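Local atomic coordinates of putative metal binding protein (Coccidioides immitis, PDB entry 3CVG), a protein that is of uncertain function but, as a member of the periplasmic binding protein superfamily, probably binds a metal ion, perhaps between its lobes. Residues 67-71 with 72-76; 156-159 with 160-164. All coordinates share one frame; numbering follows the deposited sequence.

Interaction 1. Residues 67-71 with 72-76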
# COMPACT_ATOMS: atom_id res chain seq x y z
N ILE A 67 -10.62 4.83 -8.82
CA ILE A 67 -12.07 4.72 -8.86
C ILE A 67 -12.66 5.80 -9.76
O ILE A 67 -13.67 5.57 -10.43
CB ILE A 67 -12.66 4.81 -7.44
CG1 ILE A 67 -12.21 3.59 -6.62
CG2 ILE A 67 -14.18 4.91 -7.50
CD1 ILE A 67 -12.57 3.65 -5.15
N ASN A 68 -12.02 6.97 -9.79
CA ASN A 68 -12.49 8.06 -10.65
C ASN A 68 -12.31 7.65 -12.11
O ASN A 68 -13.15 7.97 -12.97
CB ASN A 68 -11.71 9.36 -10.39
CG ASN A 68 -12.08 10.00 -9.06
OD1 ASN A 68 -13.24 10.03 -8.67
ND2 ASN A 68 -11.08 10.54 -8.37
N TYR A 69 -11.20 6.96 -12.39
CA TYR A 69 -10.92 6.49 -13.74
C TYR A 69 -11.94 5.44 -14.15
O TYR A 69 -12.45 5.47 -15.27
CB TYR A 69 -9.52 5.87 -13.82
CG TYR A 69 -8.38 6.86 -13.81
CD1 TYR A 69 -8.59 8.21 -14.12
CD2 TYR A 69 -7.08 6.45 -13.52
CE1 TYR A 69 -7.54 9.11 -14.16
CE2 TYR A 69 -6.02 7.34 -13.56
CZ TYR A 69 -6.25 8.67 -13.88
OH TYR A 69 -5.20 9.55 -13.93
N LEU A 70 -12.24 4.51 -13.25
CA LEU A 70 -13.21 3.46 -13.54
C LEU A 70 -14.55 4.11 -13.85
O LEU A 70 -15.30 3.65 -14.70
CB LEU A 70 -13.35 2.51 -12.35
CG LEU A 70 -12.12 1.66 -12.01
CD1 LEU A 70 -12.32 0.99 -10.66
CD2 LEU A 70 -11.89 0.62 -13.10
N LYS A 71 -14.84 5.21 -13.15
CA LYS A 71 -16.09 5.92 -13.34
C LYS A 71 -16.15 6.58 -14.71
O LYS A 71 -17.17 6.53 -15.38
CB LYS A 71 -16.27 6.99 -12.26
CG LYS A 71 -17.60 7.71 -12.34
CD LYS A 71 -17.88 8.48 -11.07
CE LYS A 71 -19.31 9.01 -11.02
NZ LYS A 71 -19.56 10.02 -12.09
N ASP A 72 -15.05 7.21 -15.12
CA ASP A 72 -15.00 7.89 -16.40
C ASP A 72 -14.46 6.97 -17.50
O ASP A 72 -14.13 7.42 -18.60
CB ASP A 72 -14.13 9.15 -16.30
CG ASP A 72 -14.59 10.08 -15.18
OD1 ASP A 72 -15.80 10.37 -15.11
OD2 ASP A 72 -13.73 10.52 -14.39
N GLY A 73 -14.38 5.68 -17.19
CA GLY A 73 -13.90 4.70 -18.15
C GLY A 73 -12.48 4.88 -18.66
O GLY A 73 -12.16 4.45 -19.77
N ILE A 74 -11.61 5.51 -17.87
CA ILE A 74 -10.23 5.71 -18.28
C ILE A 74 -9.48 4.38 -18.18
O ILE A 74 -8.58 4.10 -18.98
CB ILE A 74 -9.52 6.76 -17.42
CG1 ILE A 74 -10.26 8.10 -17.50
CG2 ILE A 74 -8.07 6.92 -17.89
CD1 ILE A 74 -10.40 8.65 -18.90
N VAL A 75 -9.86 3.58 -17.19
CA VAL A 75 -9.25 2.26 -17.00
C VAL A 75 -10.35 1.22 -16.94
O VAL A 75 -11.52 1.55 -16.75
CB VAL A 75 -8.41 2.20 -15.71
CG1 VAL A 75 -7.27 3.20 -15.78
CG2 VAL A 75 -9.29 2.46 -14.49
N ASP A 76 -9.98 -0.05 -17.10
CA ASP A 76 -10.95 -1.14 -17.07
C ASP A 76 -11.04 -1.77 -15.68
O ASP A 76 -12.12 -2.19 -15.24
CB ASP A 76 -10.56 -2.20 -18.09
CG ASP A 76 -10.39 -1.63 -19.48
OD1 ASP A 76 -11.41 -1.18 -20.05
OD2 ASP A 76 -9.26 -1.64 -19.99

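Interaction 2. Residues 156-159 with 160-164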
# COMPACT_ATOMS: atom_id res chain seq x y z
N THR A 156 -0.53 5.17 2.79
CA THR A 156 0.32 5.30 3.98
C THR A 156 -0.16 6.46 4.86
O THR A 156 -0.31 6.32 6.07
CB THR A 156 1.80 5.53 3.57
OG1 THR A 156 2.26 4.40 2.82
CG2 THR A 156 2.69 5.71 4.79
N ASN A 157 -0.42 7.62 4.25
CA ASN A 157 -0.91 8.78 4.99
C ASN A 157 -2.23 8.43 5.67
O ASN A 157 -2.41 8.72 6.86
CB ASN A 157 -1.08 9.97 4.03
CG ASN A 157 -1.65 11.22 4.72
OD1 ASN A 157 -1.43 11.47 5.91
ND2 ASN A 157 -2.35 12.02 3.94
N ILE A 158 -3.14 7.81 4.94
CA ILE A 158 -4.43 7.42 5.51
C ILE A 158 -4.19 6.56 6.75
O ILE A 158 -4.78 6.78 7.81
CB ILE A 158 -5.27 6.61 4.46
CG1 ILE A 158 -5.80 7.55 3.38
CG2 ILE A 158 -6.41 5.85 5.16
CD1 ILE A 158 -6.26 6.82 2.10
N LYS A 159 -3.28 5.60 6.62
CA LYS A 159 -2.96 4.67 7.70
C LYS A 159 -2.47 5.35 8.98
O LYS A 159 -3.02 5.10 10.07
CB LYS A 159 -1.91 3.68 7.24
CG LYS A 159 -1.34 2.83 8.35
CD LYS A 159 -2.07 1.52 8.53
CE LYS A 159 -3.52 1.69 8.88
NZ LYS A 159 -4.35 0.82 7.98
N GLU A 160 -1.43 6.16 8.90
CA GLU A 160 -0.97 6.80 10.11
C GLU A 160 -1.98 7.79 10.66
O GLU A 160 -2.07 7.99 11.87
CB GLU A 160 0.40 7.46 9.88
CG GLU A 160 0.56 8.28 8.59
CD GLU A 160 0.40 9.78 8.80
OE1 GLU A 160 0.08 10.19 9.93
OE2 GLU A 160 0.58 10.54 7.82
N ALA A 161 -2.72 8.44 9.76
CA ALA A 161 -3.72 9.44 10.18
C ALA A 161 -4.73 8.64 11.00
O ALA A 161 -5.10 9.03 12.12
CB ALA A 161 -4.45 10.15 8.93
N GLU A 162 -5.12 7.49 10.46
CA GLU A 162 -6.06 6.59 11.12
C GLU A 162 -5.53 6.18 12.50
O GLU A 162 -6.29 6.16 13.47
CB GLU A 162 -6.19 5.36 10.25
CG GLU A 162 -7.53 4.70 10.27
CD GLU A 162 -7.67 3.75 9.08
OE1 GLU A 162 -7.00 2.69 9.07
OE2 GLU A 162 -8.43 4.08 8.14
N LEU A 163 -4.25 5.81 12.58
CA LEU A 163 -3.65 5.37 13.85
C LEU A 163 -3.67 6.48 14.90
O LEU A 163 -4.01 6.24 16.05
CB LEU A 163 -2.23 4.85 13.60
CG LEU A 163 -2.20 3.54 12.79
CD1 LEU A 163 -0.78 3.20 12.40
CD2 LEU A 163 -2.82 2.44 13.63
N TRP A 164 -3.31 7.70 14.51
CA TRP A 164 -3.34 8.82 15.46
C TRP A 164 -4.76 9.05 15.99
O TRP A 164 -4.97 9.19 17.21
CB TRP A 164 -2.82 10.10 14.79
CG TRP A 164 -1.33 10.07 14.58
CD1 TRP A 164 -0.67 10.07 13.38
CD2 TRP A 164 -0.33 9.98 15.59
NE1 TRP A 164 0.69 9.98 13.59
CE2 TRP A 164 0.93 9.92 14.94
CE3 TRP A 164 -0.37 9.93 16.99
CZ2 TRP A 164 2.13 9.82 15.64
CZ3 TRP A 164 0.83 9.82 17.69
CH2 TRP A 164 2.06 9.77 17.01
O HOH W 1 -6.55 1.72 6.03

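Interaction 1. Residues 67-71 with 72-76
I74 N reaches back to Y69 O over 2.7 Å and G73 N turns back to L70 O in a weak bond, the pair of backbone bonds that defines a Schellman motif at the end of helix 63-71. One residue earlier, D72 N still gives the helical i+4 bond to N68 O at 3.0 Å. G73 is the C-prime residue; its positive phi of 62°, easy for glycine, reverses the chain and sends it toward strand 77-80. The apolar contacts follow from that reversal. I74 lies against Y69, CB to CB 3.7 Å, and its CG2 sits over one face of the phenol ring, 4.2 Å from the centroid, a CH-pi contact shifted toward the rim. V75 drives CG2 between Y69 and L70: this branch, flanked by its own backbone N and carbonyl carbon (V75 CG1 chi1 -62°), comes within 3.5 Å of Y69 CB and equally near L70 CD2, a tight approach. Beyond it, D76 forms a salt bridge with R23, whose guanidinium also donates a hydrogen bond to G73 O. Backbone hydrogen bonds thus close the helix end, while I74 and V75 fold apolar surface back over its last turn.

Interaction 2. Residues 156-159 with 160-164
K159 and E162 form an i to i+3 salt bridge on helix 155-166, which links the parallel strands 147-149 and 180-182 in a beta-alpha-beta unit of this periplasmic binding protein fold. K159 CG starts anti to the backbone N (chi1 170°); the chain then bends at chi2, chi3 and chi4, which curls it back until NZ lies 3.4 Å from E162 OE1. That bond is weak, and a water bridges the same two atoms, accepting from K159 NZ at 3.1 Å and donating to E162 OE1. P232 O is the stronger partner of the ammonium group. Lower down the lysine, CG lies 4.1 Å from CD1 of L163, both side chains resting on I202 of strand 200-204. E160 is folded quite differently: its CG stands between the backbone N and carbonyl carbon (chi1 45°), and a further bend at chi2 keeps the chain close to the helix, CG 3.3 Å from T156 O. The buried carboxylate is satisfied from outside the helix, OE2 by S149 and OE1 by the hydroxyl of Y180, so both oxygens are fixed by the flanking strands. Beneath these side chains the backbone ladder is regular, from E160 N to T156 O through L163 N to K159 O. Against the last of these carbonyls rests the leucine branch point, L163 CG 3.2 Å from K159 O.

How the interactions relate
Both interactions are local helix contacts, and they lie in separate parts of the chain, centres 26 Å apart and nearest atoms about 10 Å, with no touch. Interaction 1 ends its helix near the periphery, its centre about 20 Å from the centre of the chain; interaction 2 runs along a continuing helix, its centre about 12 Å from that point, where the T156 side chain is about 3 Å from the bound calcium ion. Each mixes buried and exposed residues. The chemistry differs accordingly: residues 67-76 rely on backbone capping and aliphatic-aromatic contact at a chain reversal, whereas residues 156-164 combine an unbroken backbone ladder with a lysine-glutamate pair bridged by water and a second glutamate buried against two hydroxyls.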